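Local coordinates for protein alpha-1,4-endofucoidanase (Mariniflexile fucanivorans, PDB 6DLH) that hydrolyses alpha-1,4 linkages inside fucoidan chains with a retaining glycoside hydrolase family 107 domain, followed by immunoglobulin-like domains that bind calcium, at residues L672-T677 and F709-S714. Sequence-based numbering, arbitrary orientation.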
ATOM      1  N   LEU A 672      10.213  14.534  36.533  1.00 55.02           N
ATOM      2  CA  LEU A 672       9.239  15.185  37.395  1.00 53.17           C
ATOM      3  C   LEU A 672       8.790  14.219  38.488  1.00 55.60           C
ATOM      4  O   LEU A 672       8.844  12.998  38.314  1.00 55.88           O
ATOM      5  CB  LEU A 672       8.028  15.647  36.575  1.00 54.60           C
ATOM      6  CG  LEU A 672       8.233  16.808  35.598  1.00 60.09           C
ATOM      7  CD1 LEU A 672       9.399  17.700  36.002  1.00 58.63           C
ATOM      8  CD2 LEU A 672       8.410  16.302  34.176  1.00 64.06           C
ATOM      9  N   THR A 673       8.342  14.796  39.610  1.00 52.89           N
ATOM     10  CA  THR A 673       7.696  14.062  40.687  1.00 51.66           C
ATOM     11  C   THR A 673       6.355  14.731  40.982  1.00 47.94           C
ATOM     12  O   THR A 673       6.268  15.953  41.002  1.00 47.28           O
ATOM     13  CB  THR A 673       8.596  13.986  41.930  1.00 52.54           C
ATOM     14  OG1 THR A 673       9.877  13.468  41.564  1.00 53.77           O
ATOM     15  CG2 THR A 673       8.014  13.141  43.044  1.00 52.27           C
ATOM     16  N   ILE A 674       5.309  13.916  41.153  1.00 48.85           N
ATOM     17  CA  ILE A 674       4.018  14.392  41.627  1.00 48.39           C
ATOM     18  C   ILE A 674       3.764  13.780  43.005  1.00 49.22           C
ATOM     19  O   ILE A 674       3.761  12.560  43.177  1.00 46.39           O
ATOM     20  CB  ILE A 674       2.881  14.116  40.616  1.00 49.16           C
ATOM     21  CG1 ILE A 674       3.210  14.672  39.227  1.00 48.72           C
ATOM     22  CG2 ILE A 674       1.550  14.651  41.129  1.00 48.13           C
ATOM     23  CD1 ILE A 674       2.099  14.523  38.213  1.00 50.33           C
ATOM     24  N   THR A 675       3.606  14.663  43.994  1.00 49.85           N
ATOM     25  CA  THR A 675       3.239  14.280  45.347  1.00 50.47           C
ATOM     26  C   THR A 675       1.883  14.904  45.668  1.00 46.09           C
ATOM     27  O   THR A 675       1.544  15.969  45.160  1.00 45.78           O
ATOM     28  CB  THR A 675       4.327  14.691  46.348  1.00 51.72           C
ATOM     29  OG1 THR A 675       4.466  16.105  46.220  1.00 58.48           O
ATOM     30  CG2 THR A 675       5.663  14.030  46.083  1.00 49.81           C
ATOM     31  N   LYS A 676       1.092  14.197  46.476  1.00 43.86           N
ATOM     32  CA  LYS A 676      -0.189  14.710  46.926  1.00 45.60           C
ATOM     33  C   LYS A 676       0.078  15.631  48.110  1.00 47.58           C
ATOM     34  O   LYS A 676       0.970  15.354  48.913  1.00 45.41           O
ATOM     35  CB  LYS A 676      -1.104  13.558  47.340  1.00 44.78           C
ATOM     36  CG  LYS A 676      -2.553  13.937  47.612  1.00 44.12           C
ATOM     37  CD  LYS A 676      -3.297  12.816  48.305  1.00 43.32           C
ATOM     38  CE  LYS A 676      -4.787  13.055  48.414  1.00 42.34           C
ATOM     39  NZ  LYS A 676      -5.449  11.911  49.083  1.00 43.86           N
ATOM     40  N   THR A 677      -0.706  16.716  48.196  1.00 48.85           N
ATOM     41  CA  THR A 677      -0.533  17.713  49.239  1.00 48.31           C
ATOM     42  C   THR A 677      -1.826  17.936  50.029  1.00 49.77           C
ATOM     43  O   THR A 677      -1.754  18.396  51.167  1.00 52.59           O
ATOM     44  CB  THR A 677       0.128  18.994  48.707  1.00 47.80           C
ATOM     45  OG1 THR A 677      -0.697  19.502  47.658  1.00 45.87           O
ATOM     46  CG2 THR A 677       1.555  18.788  48.235  1.00 45.82           C
ATOM     47  N   PHE A 709      -8.629  18.123  45.315  1.00 41.85           N
ATOM     48  CA  PHE A 709      -7.308  17.636  45.684  1.00 44.79           C
ATOM     49  C   PHE A 709      -6.250  18.628  45.212  1.00 44.76           C
ATOM     50  O   PHE A 709      -6.501  19.426  44.313  1.00 47.54           O
ATOM     51  CB  PHE A 709      -7.026  16.275  45.038  1.00 43.69           C
ATOM     52  CG  PHE A 709      -8.022  15.190  45.358  1.00 45.05           C
ATOM     53  CD1 PHE A 709      -9.209  15.081  44.642  1.00 44.53           C
ATOM     54  CD2 PHE A 709      -7.774  14.274  46.369  1.00 43.52           C
ATOM     55  CE1 PHE A 709     -10.126  14.084  44.936  1.00 44.11           C
ATOM     56  CE2 PHE A 709      -8.694  13.278  46.663  1.00 43.71           C
ATOM     57  CZ  PHE A 709      -9.866  13.183  45.946  1.00 43.02           C
ATOM     58  N   THR A 710      -5.061  18.567  45.819  1.00 42.13           N
ATOM     59  CA  THR A 710      -3.954  19.380  45.344  1.00 43.10           C
ATOM     60  C   THR A 710      -2.729  18.485  45.162  1.00 43.53           C
ATOM     61  O   THR A 710      -2.485  17.581  45.962  1.00 43.94           O
ATOM     62  CB  THR A 710      -3.727  20.620  46.230  1.00 44.28           C
ATOM     63  OG1 THR A 710      -3.155  20.214  47.475  1.00 43.25           O
ATOM     64  CG2 THR A 710      -4.988  21.422  46.481  1.00 43.17           C
ATOM     65  N   PHE A 711      -1.969  18.748  44.094  1.00 42.67           N
ATOM     66  CA  PHE A 711      -0.813  17.933  43.763  1.00 42.85           C
ATOM     67  C   PHE A 711       0.369  18.837  43.431  1.00 43.16           C
ATOM     68  O   PHE A 711       0.205  19.900  42.841  1.00 41.42           O
ATOM     69  CB  PHE A 711      -1.138  16.949  42.629  1.00 41.97           C
ATOM     70  CG  PHE A 711      -2.016  15.786  43.031  1.00 42.86           C
ATOM     71  CD1 PHE A 711      -3.400  15.876  42.958  1.00 38.81           C
ATOM     72  CD2 PHE A 711      -1.461  14.601  43.498  1.00 43.22           C
ATOM     73  CE1 PHE A 711      -4.204  14.808  43.331  1.00 39.58           C
ATOM     74  CE2 PHE A 711      -2.268  13.534  43.876  1.00 42.04           C
ATOM     75  CZ  PHE A 711      -3.640  13.642  43.796  1.00 39.21           C
ATOM     76  N   ASN A 712       1.565  18.392  43.812  1.00 44.51           N
ATOM     77  CA  ASN A 712       2.745  19.210  43.609  1.00 49.40           C
ATOM     78  C   ASN A 712       3.670  18.537  42.600  1.00 49.30           C
ATOM     79  O   ASN A 712       3.900  17.331  42.666  1.00 48.17           O
ATOM     80  CB  ASN A 712       3.404  19.628  44.930  1.00 47.68           C
ATOM     81  CG  ASN A 712       4.658  20.449  44.715  1.00 51.30           C
ATOM     82  OD1 ASN A 712       4.615  21.678  44.740  1.00 55.61           O
ATOM     83  ND2 ASN A 712       5.774  19.780  44.466  1.00 52.61           N
ATOM     84  N   LEU A 713       4.205  19.364  41.696  1.00 48.45           N
ATOM     85  CA  LEU A 713       5.033  18.954  40.577  1.00 51.65           C
ATOM     86  C   LEU A 713       6.364  19.704  40.671  1.00 52.65           C
ATOM     87  O   LEU A 713       6.386  20.925  40.532  1.00 53.40           O
ATOM     88  CB  LEU A 713       4.228  19.335  39.330  1.00 51.12           C
ATOM     89  CG  LEU A 713       4.847  19.047  37.966  1.00 54.09           C
ATOM     90  CD1 LEU A 713       5.002  17.549  37.731  1.00 53.37           C
ATOM     91  CD2 LEU A 713       3.988  19.672  36.879  1.00 52.34           C
ATOM     92  N   SER A 714       7.474  18.981  40.895  1.00 54.52           N
ATOM     93  CA  SER A 714       8.597  19.598  41.591  1.00 65.75           C
ATOM     94  C   SER A 714       9.913  19.651  40.811  1.00 73.28           C
ATOM     95  O   SER A 714      10.745  20.503  41.113  1.00 75.68           O
ATOM     96  CB  SER A 714       8.798  18.995  42.960  1.00 66.16           C
ATOM     97  OG  SER A 714       9.508  17.765  42.878  1.00 66.91           O
TER
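F711 sits opposite K676 in a non-hydrogen-bonded pair and diagonally from I674, both aliphatic chains meeting its ring around the CD2-CE2 bond. I674 crosses it at about a right angle, CG2 lying 3.8 Å from CD2 of F711, while K676 lays its first methylenes obliquely by the ring, CB 3.7 Å from CE2 of F711. With CG anti to the backbone N (chi1 -170°) and the rest extended, the lysine runs on until its CE reaches the edge of the F709 ring; its long apolar stem suits this place, and its NZ bonds to the carbonyl oxygens of P680 and L683 beyond. The other branch of I674, CG1, meets CD1 of L713 at 3.7 Å, and L672 adds its CB from the loop. I674, F711 and L713, with the K676 stem, share one face of an antiparallel strand pair at the edge of a four-stranded sheet in the C-terminal immunoglobulin-like domain of this chain; the broad F711 ring suits its place, reaching both I674 and I685 of another strand. Replacing F711 by an alanine would probably open a gap beside I674 CG2 and I685 and strip the first methylenes of K676 of the ring they rest by. On the opposite face T675, beta-branched and so suited to a strand, lies beside N712, joined by two backbone bonds, T675 N to N712 O and the nearly straight N712 N to T675 O (2.8 Å, 170° at the hydrogen). Farther along, the threonine hydroxyls of T677 and T710 hydrogen-bond, OG1 to OG1, at 2.6 Å. T710 OG1 also bonds S678 OG. At the other end, L672 packs against D715, a ligand of the domain's calcium ion.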